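Local coordinates for protein VAL-1 (Chlorella virus, PDB 3GNE) that cleaves alginate as a family 14 polysaccharide lyase, probably breaking the glycosidic bonds of the polymer by beta-elimination, at residues 75-80 against 91-96; 108-113 against 204-209; 113-118 against 186-191; 163-168 against 234-239. All blocks are in the same frame, centred on the assembly; numbering follows the deposited sequence. Where two conformers were deposited one is given.

In the fold
The chain folds as a beta-sandwich, and the four contacts sample its interior, one end and one sheet. Contacts 1 and 3 are buried near the centre, each joining a strand of one sheet to a strand of the other; they meet through backbone pairing of 91-96 with 113-118. Contact 1 is largely aromatic, whereas contact 3 combines a polar bond with aliphatic packing. Contact 2, about 18 Å from the chain centre, shares A113 with contact 3; it packs A113 on W204 inside and bridges by waters toward solvent. Contact 4 stays within one sheet, its two segments flanking strand 75-80 of contact 1; it is partly buried and lays a tryptophan over that strand.

Contact 1. Residues 75-80 against 91-96; sequences FAWEVF and GKHGGT
Strands 75-80 and 91-96 run nearly antiparallel, at 161°, with their axes 8.2 Å apart at closest approach; they belong to different sheets and face each other across the beta-sandwich, too far apart for backbone pairing. W77 is the side chain that spans the gap. Its CG sits between the backbone N and the carbonyl carbon (chi1 53°), which stands the indole up from its strand toward H93. The pyrrole edge leads: NE1 lies 3.0 Å from H93 ND1, which is near the indole plane. Further along the same ring system, CZ2 comes within 3.6 Å of H93 CB and lies at the edge of the imidazole, in its plane. The imidazole plane is inclined at 68° to the five-membered ring of the indole. G94, with no side chain, lets its backbone come close to the indole, its O 3.7 Å from W77 CH2. V79, next but one along the strand and so on the same side, brings CG1 to 4.0 Å from H93 CE1. W217 meets the indole edge-to-face, and F235 does the same to the H93 ring. The far nitrogen of the imidazole, NE2, is hydrogen-bonded to Y81 OH. A broad ring suits the W77 position because it is long enough to reach both H93 and G94, and the bond to Y81 together with the surrounding aromatic groups should limit rotation of the buried imidazole.

Contact 2. Residues 108-113 against 204-209; sequences HSKTGA and WSRSPD
A113 meets W204 at one end of the beta-sandwich, where the turn leading into strand 112-119 passes the loop between strands 195-202 and 212-221. The methyl of A113 points toward the loop and touches the indole at its edge, near the ring plane, with CB 3.7 Å from W204 CE3. A113 CB is also 3.6 Å from the carbonyl O of W204. A small side chain suits this place, since the benzene edge comes right up to the strand. NE1, on the other side of the indole, is hydrogen-bonded to the carbonyl O of E187 on strand 186-192; a tryptophan thus packs by its carbon edge and spends its single N-H on a backbone acceptor.

Toward solvent the contact becomes polar and wet. R206 CG lies between its backbone N and carbonyl carbon (chi1 75°), and a bend at chi3 carries the guanidinium over toward K110. Its edge faces the carbonyl O of K110, but NE remains 3.8 Å away. Water fills in: one molecule donates to K110 O and accepts from R206 N at 2.8 Å, while a second near K110 O receives a weak bond from R206 NH2. The ammonium of K110, its NZ 4.9 Å from R206 NH2, has a long, weak ion pair with D134, which may ease the meeting of like charges. Between this region and the indole, a third water donates to W204 O at 2.8 Å and, weakly, to T111 O.

Contact 3. Residues 113-118 against 186-191; sequences ASNRIM and GESYVI
Strands 113-118 and 186-191 run almost in the same direction, 9° apart over their touching parts, yet they belong to the two different sheets of the beta-sandwich: CA atoms of N115 and S188 are 7.7 Å apart, and those of I117 and V190 7.8 Å. Side chains rather than backbones bridge that distance. N115 holds CG anti to its own N (chi1 -165°) and reaches across to S188, whose OG accepts a hydrogen bond from N115 ND2 at 2.9 Å. The N-H...O angle is 147°, and the hydroxyl is slightly tilted from the amide plane. One step along each strand's inward face, the chemistry turns aliphatic: I117 ends in CD1, which touches both branches of V190, 3.6 Å from CG1 and 3.7 Å from CG2. Branched side chains suit this part of the interior, the valine fork receiving a single methyl. Both polar groups are buried, and each has a further partner. S188 OG is also hydrogen-bonded to D127 OD2, and N115 ND2 to T172 OG1, so the amide and hydroxyl form part of a buried network reaching strands 125-130 and 166-173. That network should fix the rotation of N115 and S188, and D127 would probably polarise the hydroxyl.

Contact 4. Residues 163-168 against 234-239; sequences DVWNRI and YFTNFQ
W165 brings CZ3 and CH2 of its six-membered ring against two residues of strand 234-239. The closest touch is CZ3 to CG2 of T236, at 3.3 Å, with the methyl approaching the ring obliquely and the two side chains crossing at about a right angle. CZ3 also lies 3.5 Å from the backbone O of Y234, and CH2 is 3.8 Å from Y234 CB; the phenol itself leads away, to stack on F34. Threonine suits its position because it offers two different branches. With OG1 anti to the backbone N (chi1 -167°), CG2 falls between that N and the carbonyl carbon, from where it meets CZ3, while the hydroxyl is hydrogen-bonded to the carbonyl O of R38. In the second shell, D35 accepts a hydrogen bond from W165 NE1, and K37 makes a cation-pi contact with the indole. F80 also meets the ring. It belongs to strand 72-80, which lies between the two segments in the sheet and pairs with both: N166 with V79 on one side, Y234 with F80 on the other. The tryptophan therefore reaches over the middle strand of three. Contact across the gap is by carbon atoms and one carbonyl, while the polar ends of W165 and T236 bond to D35 and R38, tying both to the same neighbouring part of the chain.

Contact 1. Residues 75-80 against 91-96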
loop_
_atom_site.group_PDB
_atom_site.type_symbol
_atom_site.label_atom_id
_atom_site.label_comp_id
_atom_site.label_asym_id
_atom_site.label_seq_id
_atom_site.Cartn_x
_atom_site.Cartn_y
_atom_site.Cartn_z
ATOM N N PHE A 75 5.989 -6.218 0.697
ATOM C CA PHE A 75 4.763 -6.835 0.220
ATOM C C PHE A 75 4.665 -6.579 -1.282
ATOM O O PHE A 75 5.159 -5.545 -1.802
ATOM C CB PHE A 75 3.527 -6.248 0.944
ATOM C CG PHE A 75 3.440 -6.871 2.356
ATOM C CD1 PHE A 75 2.819 -8.099 2.513
ATOM C CD2 PHE A 75 3.981 -6.215 3.445
ATOM C CE1 PHE A 75 2.773 -8.725 3.760
ATOM C CE2 PHE A 75 3.925 -6.788 4.716
ATOM C CZ PHE A 75 3.270 -7.997 4.835
ATOM N N ALA A 76 4.057 -7.530 -1.958
ATOM C CA ALA A 76 4.015 -7.470 -3.429
ATOM C C ALA A 76 2.671 -8.012 -3.909
ATOM O O ALA A 76 2.024 -8.803 -3.206
ATOM C CB ALA A 76 5.153 -8.292 -4.004
ATOM N N TRP A 77 2.246 -7.566 -5.064
ATOM C CA TRP A 77 0.982 -8.025 -5.658
ATOM C C TRP A 77 1.040 -7.696 -7.139
ATOM O O TRP A 77 1.953 -6.963 -7.578
ATOM C CB TRP A 77 -0.271 -7.371 -5.031
ATOM C CG TRP A 77 -0.190 -5.869 -5.019
ATOM C CD1 TRP A 77 -0.639 -5.010 -5.995
ATOM C CD2 TRP A 77 0.381 -5.034 -4.008
ATOM N NE1 TRP A 77 -0.385 -3.691 -5.638
ATOM C CE2 TRP A 77 0.244 -3.685 -4.418
ATOM C CE3 TRP A 77 1.007 -5.312 -2.759
ATOM C CZ2 TRP A 77 0.697 -2.599 -3.654
ATOM C CZ3 TRP A 77 1.449 -4.216 -2.008
ATOM C CH2 TRP A 77 1.304 -2.906 -2.441
ATOM N N GLU A 78 0.097 -8.245 -7.876
ATOM C CA GLU A 78 0.002 -7.927 -9.303
ATOM C C GLU A 78 -1.356 -7.355 -9.596
ATOM O O GLU A 78 -2.347 -7.750 -8.966
ATOM C CB GLU A 78 0.207 -9.200 -10.162
ATOM C CG GLU A 78 1.630 -9.759 -9.843
ATOM C CD GLU A 78 1.847 -11.071 -10.552
ATOM O OE1 GLU A 78 1.176 -11.340 -11.558
ATOM O OE2 GLU A 78 2.723 -11.858 -10.171
ATOM N N VAL A 79 -1.427 -6.412 -10.542
ATOM C CA VAL A 79 -2.744 -5.821 -10.891
ATOM C C VAL A 79 -2.908 -5.686 -12.391
ATOM O O VAL A 79 -2.002 -5.331 -13.119
ATOM C CB VAL A 79 -2.854 -4.458 -10.195
ATOM C CG1 VAL A 79 -1.739 -3.519 -10.686
ATOM C CG2 VAL A 79 -4.241 -3.859 -10.429
ATOM N N PHE A 80 -4.102 -6.038 -12.845
ATOM C CA PHE A 80 -4.501 -5.991 -14.245
ATOM C C PHE A 80 -5.601 -4.924 -14.400
ATOM O O PHE A 80 -6.663 -5.039 -13.766
ATOM C CB PHE A 80 -5.012 -7.361 -14.628
ATOM C CG PHE A 80 -5.303 -7.597 -16.106
ATOM C CD1 PHE A 80 -4.439 -8.425 -16.834
ATOM C CD2 PHE A 80 -6.381 -7.070 -16.782
ATOM C CE1 PHE A 80 -4.712 -8.707 -18.153
ATOM C CE2 PHE A 80 -6.665 -7.343 -18.109
ATOM C CZ PHE A 80 -5.827 -8.172 -18.822
ATOM N N GLY A 91 -5.130 6.932 -6.769
ATOM C CA GLY A 91 -5.855 6.128 -5.795
ATOM C C GLY A 91 -4.877 5.245 -5.074
ATOM O O GLY A 91 -3.662 5.293 -5.330
ATOM N N LYS A 92 -5.409 4.421 -4.190
ATOM C CA LYS A 92 -4.566 3.593 -3.343
ATOM C C LYS A 92 -4.604 2.116 -3.735
ATOM O O LYS A 92 -5.639 1.606 -4.157
ATOM C CB LYS A 92 -5.070 3.640 -1.878
ATOM C CG LYS A 92 -4.543 4.805 -1.073
ATOM C CD LYS A 92 -4.972 6.156 -1.621
ATOM C CE LYS A 92 -4.486 7.225 -0.633
ATOM N NZ LYS A 92 -4.781 8.587 -1.233
ATOM N N HIS A 93 -3.491 1.455 -3.460
ATOM C CA HIS A 93 -3.451 -0.011 -3.402
ATOM C C HIS A 93 -3.417 -0.443 -1.950
ATOM O O HIS A 93 -4.448 -0.778 -1.364
ATOM C CB HIS A 93 -2.230 -0.543 -4.170
ATOM C CG HIS A 93 -2.418 -0.514 -5.653
ATOM N ND1 HIS A 93 -1.442 -1.029 -6.476
ATOM C CD2 HIS A 93 -3.415 -0.040 -6.441
ATOM C CE1 HIS A 93 -1.867 -0.872 -7.719
ATOM N NE2 HIS A 93 -3.048 -0.272 -7.758
ATOM N N GLY A 94 -2.235 -0.377 -1.309
ATOM C CA GLY A 94 -2.082 -0.756 0.081
ATOM C C GLY A 94 -0.624 -0.632 0.462
ATOM O O GLY A 94 0.184 -0.113 -0.300
ATOM N N GLY A 95 -0.291 -1.126 1.648
ATOM C CA GLY A 95 1.123 -1.020 2.073
ATOM C C GLY A 95 1.216 -1.434 3.523
ATOM O O GLY A 95 0.438 -2.224 4.036
ATOM N N THR A 96 2.222 -0.904 4.165
ATOM C CA THR A 96 2.592 -1.325 5.502
ATOM C C THR A 96 2.360 -0.220 6.495
ATOM O O THR A 96 2.569 0.938 6.189
ATOM C CB THR A 96 4.093 -1.712 5.429
ATOM O OG1 THR A 96 4.500 -2.443 6.549
ATOM C CG2 THR A 96 4.870 -0.419 5.395
#

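Contact 2. Residues 108-113 against 204-209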
loop_
_atom_site.group_PDB
_atom_site.type_symbol
_atom_site.label_atom_id
_atom_site.label_comp_id
_atom_site.label_asym_id
_atom_site.label_seq_id
_atom_site.Cartn_x
_atom_site.Cartn_y
_atom_site.Cartn_z
ATOM N N HIS A 108 -2.538 11.995 11.752
ATOM C CA HIS A 108 -1.204 11.509 12.094
ATOM C C HIS A 108 -1.165 11.164 13.586
ATOM O O HIS A 108 -2.054 11.592 14.336
ATOM C CB HIS A 108 -0.177 12.558 11.785
ATOM C CG HIS A 108 -0.074 12.857 10.308
ATOM N ND1 HIS A 108 -0.975 13.693 9.690
ATOM C CD2 HIS A 108 0.820 12.485 9.362
ATOM C CE1 HIS A 108 -0.619 13.804 8.400
ATOM N NE2 HIS A 108 0.478 13.076 8.154
ATOM N N SER A 109 -0.123 10.456 13.993
ATOM C CA SER A 109 0.004 10.185 15.433
ATOM C C SER A 109 1.471 10.065 15.751
ATOM O O SER A 109 2.324 9.865 14.866
ATOM C CB SER A 109 -0.693 8.847 15.781
ATOM O OG SER A 109 -0.073 7.790 15.052
ATOM N N LYS A 110 1.803 10.213 17.016
ATOM C CA LYS A 110 3.199 10.156 17.425
ATOM C C LYS A 110 3.772 8.757 17.277
ATOM O O LYS A 110 5.005 8.606 17.182
ATOM C CB LYS A 110 3.345 10.598 18.896
ATOM C CG LYS A 110 3.015 12.066 19.102
ATOM C CD LYS A 110 3.209 12.418 20.584
ATOM C CE LYS A 110 2.978 13.894 20.801
ATOM N NZ LYS A 110 3.742 14.364 22.015
ATOM N N THR A 111 2.873 7.767 17.284
ATOM C CA THR A 111 3.275 6.373 17.376
ATOM C C THR A 111 3.136 5.616 16.086
ATOM O O THR A 111 3.574 4.460 16.036
ATOM C CB THR A 111 2.422 5.691 18.479
ATOM O OG1 THR A 111 1.043 6.079 18.261
ATOM C CG2 THR A 111 2.790 6.199 19.841
ATOM N N GLY A 112 2.579 6.235 15.038
ATOM C CA GLY A 112 2.201 5.492 13.858
ATOM C C GLY A 112 2.739 6.090 12.594
ATOM O O GLY A 112 2.881 7.312 12.480
ATOM N N ALA A 113 2.991 5.260 11.596
ATOM C CA ALA A 113 3.364 5.719 10.256
ATOM C C ALA A 113 2.842 4.719 9.249
ATOM O O ALA A 113 2.455 3.599 9.587
ATOM C CB ALA A 113 4.891 5.796 10.107
ATOM N N TRP A 204 11.089 6.047 10.733
ATOM C CA TRP A 204 9.767 5.408 10.715
ATOM C C TRP A 204 9.101 5.394 12.061
ATOM O O TRP A 204 7.855 5.323 12.118
ATOM C CB TRP A 204 9.917 3.987 10.192
ATOM C CG TRP A 204 10.030 3.863 8.710
ATOM C CD1 TRP A 204 11.062 3.378 7.975
ATOM C CD2 TRP A 204 8.994 4.262 7.746
ATOM N NE1 TRP A 204 10.758 3.435 6.642
ATOM C CE2 TRP A 204 9.505 3.972 6.472
ATOM C CE3 TRP A 204 7.730 4.818 7.886
ATOM C CZ2 TRP A 204 8.803 4.214 5.295
ATOM C CZ3 TRP A 204 6.990 5.078 6.740
ATOM C CH2 TRP A 204 7.541 4.771 5.482
ATOM N N SER A 205 9.846 5.450 13.186
ATOM C CA SER A 205 9.163 5.493 14.471
ATOM C C SER A 205 10.130 6.116 15.474
ATOM O O SER A 205 11.309 6.204 15.279
ATOM C CB SER A 205 8.679 4.118 14.987
ATOM O OG SER A 205 9.781 3.403 15.573
ATOM N N ARG A 206 9.477 6.482 16.603
ATOM C CA ARG A 206 10.243 7.172 17.647
ATOM C C ARG A 206 10.870 6.266 18.693
ATOM O O ARG A 206 11.636 6.772 19.527
ATOM C CB ARG A 206 9.276 8.165 18.318
ATOM C CG ARG A 206 8.296 7.420 19.230
ATOM C CD ARG A 206 7.848 8.347 20.335
ATOM N NE ARG A 206 7.471 9.668 19.899
ATOM C CZ ARG A 206 7.869 10.863 20.299
ATOM N NH1 ARG A 206 8.776 11.065 21.258
ATOM N NH2 ARG A 206 7.331 11.923 19.707
ATOM N N SER A 207 10.573 4.967 18.687
ATOM C CA SER A 207 11.139 4.134 19.738
ATOM C C SER A 207 11.110 2.680 19.277
ATOM O O SER A 207 10.366 2.287 18.389
ATOM C CB SER A 207 10.376 4.430 21.033
ATOM O OG SER A 207 9.013 4.171 20.880
ATOM N N PRO A 208 12.006 1.854 19.789
ATOM C CA PRO A 208 12.229 0.519 19.233
ATOM C C PRO A 208 11.113 -0.475 19.480
ATOM O O PRO A 208 11.150 -1.567 18.908
ATOM C CB PRO A 208 13.553 0.095 19.901
ATOM C CG PRO A 208 13.640 0.946 21.128
ATOM C CD PRO A 208 13.004 2.261 20.830
ATOM N N ASP A 209 10.141 -0.088 20.304
ATOM C CA ASP A 209 8.922 -0.892 20.503
ATOM C C ASP A 209 7.890 -0.662 19.386
ATOM O O ASP A 209 6.860 -1.353 19.356
ATOM C CB ASP A 209 8.259 -0.564 21.836
ATOM C CG ASP A 209 7.796 0.867 21.920
ATOM O OD1 ASP A 209 8.657 1.754 21.881
ATOM O OD2 ASP A 209 6.576 1.122 22.001
HETATM O O HOH W 1 6.682 6.726 16.153
HETATM O O HOH W 2 6.878 10.636 17.475
HETATM O O HOH W 3 5.704 5.260 13.966
#

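Contact 3. Residues 113-118 against 186-191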
loop_
_atom_site.group_PDB
_atom_site.type_symbol
_atom_site.label_atom_id
_atom_site.label_comp_id
_atom_site.label_asym_id
_atom_site.label_seq_id
_atom_site.Cartn_x
_atom_site.Cartn_y
_atom_site.Cartn_z
ATOM N N ALA A 113 2.991 5.260 11.596
ATOM C CA ALA A 113 3.364 5.719 10.256
ATOM C C ALA A 113 2.842 4.719 9.249
ATOM O O ALA A 113 2.455 3.599 9.587
ATOM C CB ALA A 113 4.891 5.796 10.107
ATOM N N SER A 114 2.839 5.122 7.975
ATOM C CA SER A 114 2.414 4.153 6.953
ATOM C C SER A 114 3.182 4.429 5.645
ATOM O O SER A 114 3.614 5.565 5.361
ATOM C CB SER A 114 0.901 4.153 6.679
ATOM O OG SER A 114 0.560 5.462 6.182
ATOM N N ASN A 115 3.324 3.324 4.893
ATOM C CA ASN A 115 4.070 3.302 3.628
ATOM C C ASN A 115 3.189 2.623 2.601
ATOM O O ASN A 115 3.029 1.401 2.717
ATOM C CB ASN A 115 5.379 2.511 3.832
ATOM C CG ASN A 115 6.362 2.736 2.708
ATOM O OD1 ASN A 115 6.232 3.765 2.021
ATOM N ND2 ASN A 115 7.286 1.807 2.511
ATOM N N ARG A 116 2.601 3.377 1.674
ATOM C CA ARG A 116 1.637 2.787 0.765
ATOM C C ARG A 116 2.002 3.057 -0.683
ATOM O O ARG A 116 2.689 4.012 -1.006
ATOM C CB ARG A 116 0.246 3.364 1.005
ATOM C CG ARG A 116 -0.400 2.800 2.275
ATOM C CD ARG A 116 -1.861 3.304 2.427
ATOM N NE ARG A 116 -1.769 4.755 2.808
ATOM C CZ ARG A 116 -2.815 5.570 2.901
ATOM N NH1 ARG A 116 -4.051 5.112 2.601
ATOM N NH2 ARG A 116 -2.690 6.854 3.279
ATOM N N ILE A 117 1.467 2.197 -1.556
ATOM C CA ILE A 117 1.482 2.465 -2.981
ATOM C C ILE A 117 0.226 3.217 -3.366
ATOM O O ILE A 117 -0.912 2.793 -2.991
ATOM C CB ILE A 117 1.478 1.120 -3.758
ATOM C CG1 ILE A 117 2.796 0.360 -3.575
ATOM C CG2 ILE A 117 1.150 1.383 -5.227
ATOM C CD1 ILE A 117 4.010 0.994 -4.267
ATOM N N MET A 118 0.388 4.294 -4.125
ATOM C CA MET A 118 -0.708 4.909 -4.851
ATOM C C MET A 118 -0.443 4.822 -6.358
ATOM O O MET A 118 0.680 4.932 -6.824
ATOM C CB MET A 118 -0.875 6.401 -4.563
ATOM C CG MET A 118 -1.685 6.652 -3.283
ATOM S SD MET A 118 -1.900 8.439 -3.017
ATOM C CE MET A 118 -3.044 8.879 -4.323
ATOM N N GLY A 186 16.092 4.695 8.152
ATOM C CA GLY A 186 15.012 3.841 7.620
ATOM C C GLY A 186 14.965 4.026 6.123
ATOM O O GLY A 186 15.514 4.945 5.519
ATOM N N GLU A 187 14.279 3.104 5.457
ATOM C CA GLU A 187 14.223 3.086 4.016
ATOM C C GLU A 187 12.835 2.672 3.533
ATOM O O GLU A 187 12.050 2.053 4.267
ATOM C CB GLU A 187 15.203 2.039 3.434
ATOM C CG GLU A 187 16.622 2.242 3.884
ATOM C CD GLU A 187 17.592 1.279 3.241
ATOM O OE1 GLU A 187 17.181 0.414 2.426
ATOM O OE2 GLU A 187 18.808 1.334 3.559
ATOM N N SER A 188 12.596 3.002 2.272
ATOM C CA SER A 188 11.424 2.521 1.553
ATOM C C SER A 188 11.839 2.195 0.136
ATOM O O SER A 188 12.746 2.803 -0.389
ATOM C CB SER A 188 10.374 3.642 1.513
ATOM O OG SER A 188 9.241 3.139 0.787
ATOM N N TYR A 189 11.185 1.230 -0.497
ATOM C CA TYR A 189 11.432 1.096 -1.942
ATOM C C TYR A 189 10.134 0.689 -2.612
ATOM O O TYR A 189 9.231 0.095 -1.990
ATOM C CB TYR A 189 12.564 0.124 -2.205
ATOM C CG TYR A 189 12.428 -1.367 -1.995
ATOM C CD1 TYR A 189 11.584 -2.247 -2.717
ATOM C CD2 TYR A 189 13.247 -1.991 -1.037
ATOM C CE1 TYR A 189 11.512 -3.594 -2.499
ATOM C CE2 TYR A 189 13.205 -3.368 -0.826
ATOM C CZ TYR A 189 12.341 -4.168 -1.552
ATOM O OH TYR A 189 12.333 -5.522 -1.311
ATOM N N VAL A 190 10.039 0.994 -3.888
ATOM C CA VAL A 190 8.911 0.648 -4.732
ATOM C C VAL A 190 9.504 -0.004 -5.962
ATOM O O VAL A 190 10.492 0.480 -6.511
ATOM C CB VAL A 190 8.082 1.879 -5.134
ATOM C CG1 VAL A 190 7.050 1.509 -6.201
ATOM C CG2 VAL A 190 7.420 2.436 -3.867
ATOM N N ILE A 191 8.856 -1.103 -6.351
ATOM C CA ILE A 191 9.183 -1.753 -7.609
ATOM C C ILE A 191 7.916 -1.823 -8.453
ATOM O O ILE A 191 6.888 -2.245 -7.955
ATOM C CB ILE A 191 9.775 -3.178 -7.428
ATOM C CG1 ILE A 191 10.942 -3.237 -6.475
ATOM C CG2 ILE A 191 10.212 -3.676 -8.797
ATOM C CD1 ILE A 191 11.429 -4.646 -6.179
#

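Contact 4. Residues 163-168 against 234-239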
loop_
_atom_site.group_PDB
_atom_site.type_symbol
_atom_site.label_atom_id
_atom_site.label_comp_id
_atom_site.label_asym_id
_atom_site.label_seq_id
_atom_site.Cartn_x
_atom_site.Cartn_y
_atom_site.Cartn_z
ATOM N N ASP A 163 -4.016 -4.133 -19.807
ATOM C CA ASP A 163 -4.134 -5.490 -20.328
ATOM C C ASP A 163 -2.912 -6.339 -20.005
ATOM O O ASP A 163 -2.538 -7.228 -20.804
ATOM C CB ASP A 163 -4.380 -5.376 -21.857
ATOM C CG ASP A 163 -5.801 -4.984 -22.201
ATOM O OD1 ASP A 163 -6.681 -4.952 -21.320
ATOM O OD2 ASP A 163 -6.071 -4.725 -23.413
ATOM N N VAL A 164 -2.235 -6.100 -18.901
ATOM C CA VAL A 164 -1.072 -6.861 -18.458
ATOM C C VAL A 164 -1.083 -7.025 -16.940
ATOM O O VAL A 164 -1.622 -6.182 -16.223
ATOM C CB VAL A 164 0.260 -6.163 -18.725
ATOM C CG1 VAL A 164 0.379 -5.769 -20.160
ATOM C CG2 VAL A 164 0.461 -4.879 -17.935
ATOM N N TRP A 165 -0.446 -8.077 -16.463
ATOM C CA TRP A 165 -0.278 -8.184 -15.028
ATOM C C TRP A 165 0.874 -7.321 -14.590
ATOM O O TRP A 165 2.059 -7.676 -14.745
ATOM C CB TRP A 165 -0.093 -9.657 -14.652
ATOM C CG TRP A 165 -1.393 -10.386 -14.831
ATOM C CD1 TRP A 165 -1.756 -11.222 -15.836
ATOM C CD2 TRP A 165 -2.509 -10.312 -13.946
ATOM N NE1 TRP A 165 -3.033 -11.696 -15.659
ATOM C CE2 TRP A 165 -3.522 -11.138 -14.481
ATOM C CE3 TRP A 165 -2.732 -9.626 -12.764
ATOM C CZ2 TRP A 165 -4.736 -11.291 -13.852
ATOM C CZ3 TRP A 165 -3.956 -9.768 -12.140
ATOM C CH2 TRP A 165 -4.956 -10.591 -12.678
ATOM N N ASN A 166 0.588 -6.168 -14.048
ATOM C CA ASN A 166 1.673 -5.292 -13.568
ATOM C C ASN A 166 2.150 -5.822 -12.218
ATOM O O ASN A 166 1.270 -6.116 -11.383
ATOM C CB ASN A 166 1.172 -3.867 -13.355
ATOM C CG ASN A 166 0.743 -3.216 -14.673
ATOM O OD1 ASN A 166 1.608 -2.764 -15.428
ATOM N ND2 ASN A 166 -0.558 -3.099 -14.915
ATOM N N ARG A 167 3.428 -5.912 -12.007
ATOM C CA ARG A 167 4.010 -6.405 -10.775
ATOM C C ARG A 167 4.446 -5.239 -9.900
ATOM O O ARG A 167 5.264 -4.436 -10.327
ATOM C CB ARG A 167 5.217 -7.321 -11.084
ATOM C CG ARG A 167 4.792 -8.493 -11.958
ATOM C CD ARG A 167 5.988 -9.375 -12.272
ATOM N NE ARG A 167 7.119 -8.680 -12.833
ATOM C CZ ARG A 167 7.435 -8.068 -13.956
ATOM N NH1 ARG A 167 8.641 -7.531 -14.088
ATOM N NH2 ARG A 167 6.540 -7.974 -14.952
ATOM N N ILE A 168 3.885 -5.202 -8.678
ATOM C CA ILE A 168 4.165 -4.120 -7.765
ATOM C C ILE A 168 4.824 -4.663 -6.500
ATOM O O ILE A 168 4.392 -5.691 -5.987
ATOM C CB ILE A 168 2.825 -3.443 -7.346
ATOM C CG1 ILE A 168 1.960 -3.092 -8.573
ATOM C CG2 ILE A 168 3.116 -2.238 -6.457
ATOM C CD1 ILE A 168 2.558 -2.078 -9.495
ATOM N N TYR A 234 -8.191 -6.131 -11.514
ATOM C CA TYR A 234 -8.006 -7.418 -10.858
ATOM C C TYR A 234 -6.669 -7.462 -10.117
ATOM O O TYR A 234 -5.645 -7.071 -10.674
ATOM C CB TYR A 234 -8.040 -8.569 -11.874
ATOM C CG TYR A 234 -9.282 -8.578 -12.725
ATOM C CD1 TYR A 234 -10.420 -9.278 -12.330
ATOM C CD2 TYR A 234 -9.304 -7.874 -13.939
ATOM C CE1 TYR A 234 -11.571 -9.273 -13.119
ATOM C CE2 TYR A 234 -10.433 -7.884 -14.722
ATOM C CZ TYR A 234 -11.555 -8.586 -14.315
ATOM O OH TYR A 234 -12.673 -8.569 -15.152
ATOM N N PHE A 235 -6.684 -7.950 -8.892
ATOM C CA PHE A 235 -5.474 -8.067 -8.095
ATOM C C PHE A 235 -5.203 -9.535 -7.790
ATOM O O PHE A 235 -6.106 -10.319 -7.548
ATOM C CB PHE A 235 -5.679 -7.304 -6.732
ATOM C CG PHE A 235 -5.688 -5.792 -6.930
ATOM C CD1 PHE A 235 -4.534 -5.043 -6.895
ATOM C CD2 PHE A 235 -6.918 -5.151 -7.147
ATOM C CE1 PHE A 235 -4.560 -3.652 -7.058
ATOM C CE2 PHE A 235 -6.962 -3.766 -7.312
ATOM C CZ PHE A 235 -5.784 -3.005 -7.278
ATOM N N THR A 236 -3.930 -9.895 -7.789
ATOM C CA THR A 236 -3.600 -11.311 -7.547
ATOM C C THR A 236 -2.217 -11.427 -6.974
ATOM O O THR A 236 -1.442 -10.484 -6.992
ATOM C CB THR A 236 -3.731 -12.108 -8.881
ATOM O OG1 THR A 236 -3.714 -13.514 -8.597
ATOM C CG2 THR A 236 -2.597 -11.733 -9.859
ATOM N N ASN A 237 -1.888 -12.635 -6.497
ATOM C CA ASN A 237 -0.535 -12.995 -6.127
ATOM C C ASN A 237 0.016 -12.058 -5.054
ATOM O O ASN A 237 1.114 -11.496 -5.205
ATOM C CB ASN A 237 0.403 -13.017 -7.358
ATOM C CG ASN A 237 1.603 -13.893 -7.066
ATOM O OD1 ASN A 237 1.596 -14.757 -6.188
ATOM N ND2 ASN A 237 2.690 -13.651 -7.831
ATOM N N PHE A 238 -0.718 -11.891 -3.981
ATOM C CA PHE A 238 -0.235 -11.106 -2.843
ATOM C C PHE A 238 0.842 -11.902 -2.116
ATOM O O PHE A 238 0.610 -13.043 -1.709
ATOM C CB PHE A 238 -1.397 -10.851 -1.859
ATOM C CG PHE A 238 -2.411 -9.862 -2.398
ATOM C CD1 PHE A 238 -2.275 -8.510 -2.101
ATOM C CD2 PHE A 238 -3.492 -10.254 -3.171
ATOM C CE1 PHE A 238 -3.268 -7.600 -2.568
ATOM C CE2 PHE A 238 -4.450 -9.391 -3.643
ATOM C CZ PHE A 238 -4.317 -8.041 -3.341
ATOM N N GLN A 239 2.040 -11.338 -1.972
ATOM C CA GLN A 239 3.179 -11.991 -1.381
ATOM C C GLN A 239 3.799 -11.123 -0.295
ATOM O O GLN A 239 3.801 -9.907 -0.371
ATOM C CB GLN A 239 4.267 -12.260 -2.461
ATOM C CG GLN A 239 3.756 -13.211 -3.533
ATOM C CD GLN A 239 4.767 -13.423 -4.630
ATOM O OE1 GLN A 239 5.362 -12.419 -5.039
ATOM N NE2 GLN A 239 4.980 -14.630 -5.123
#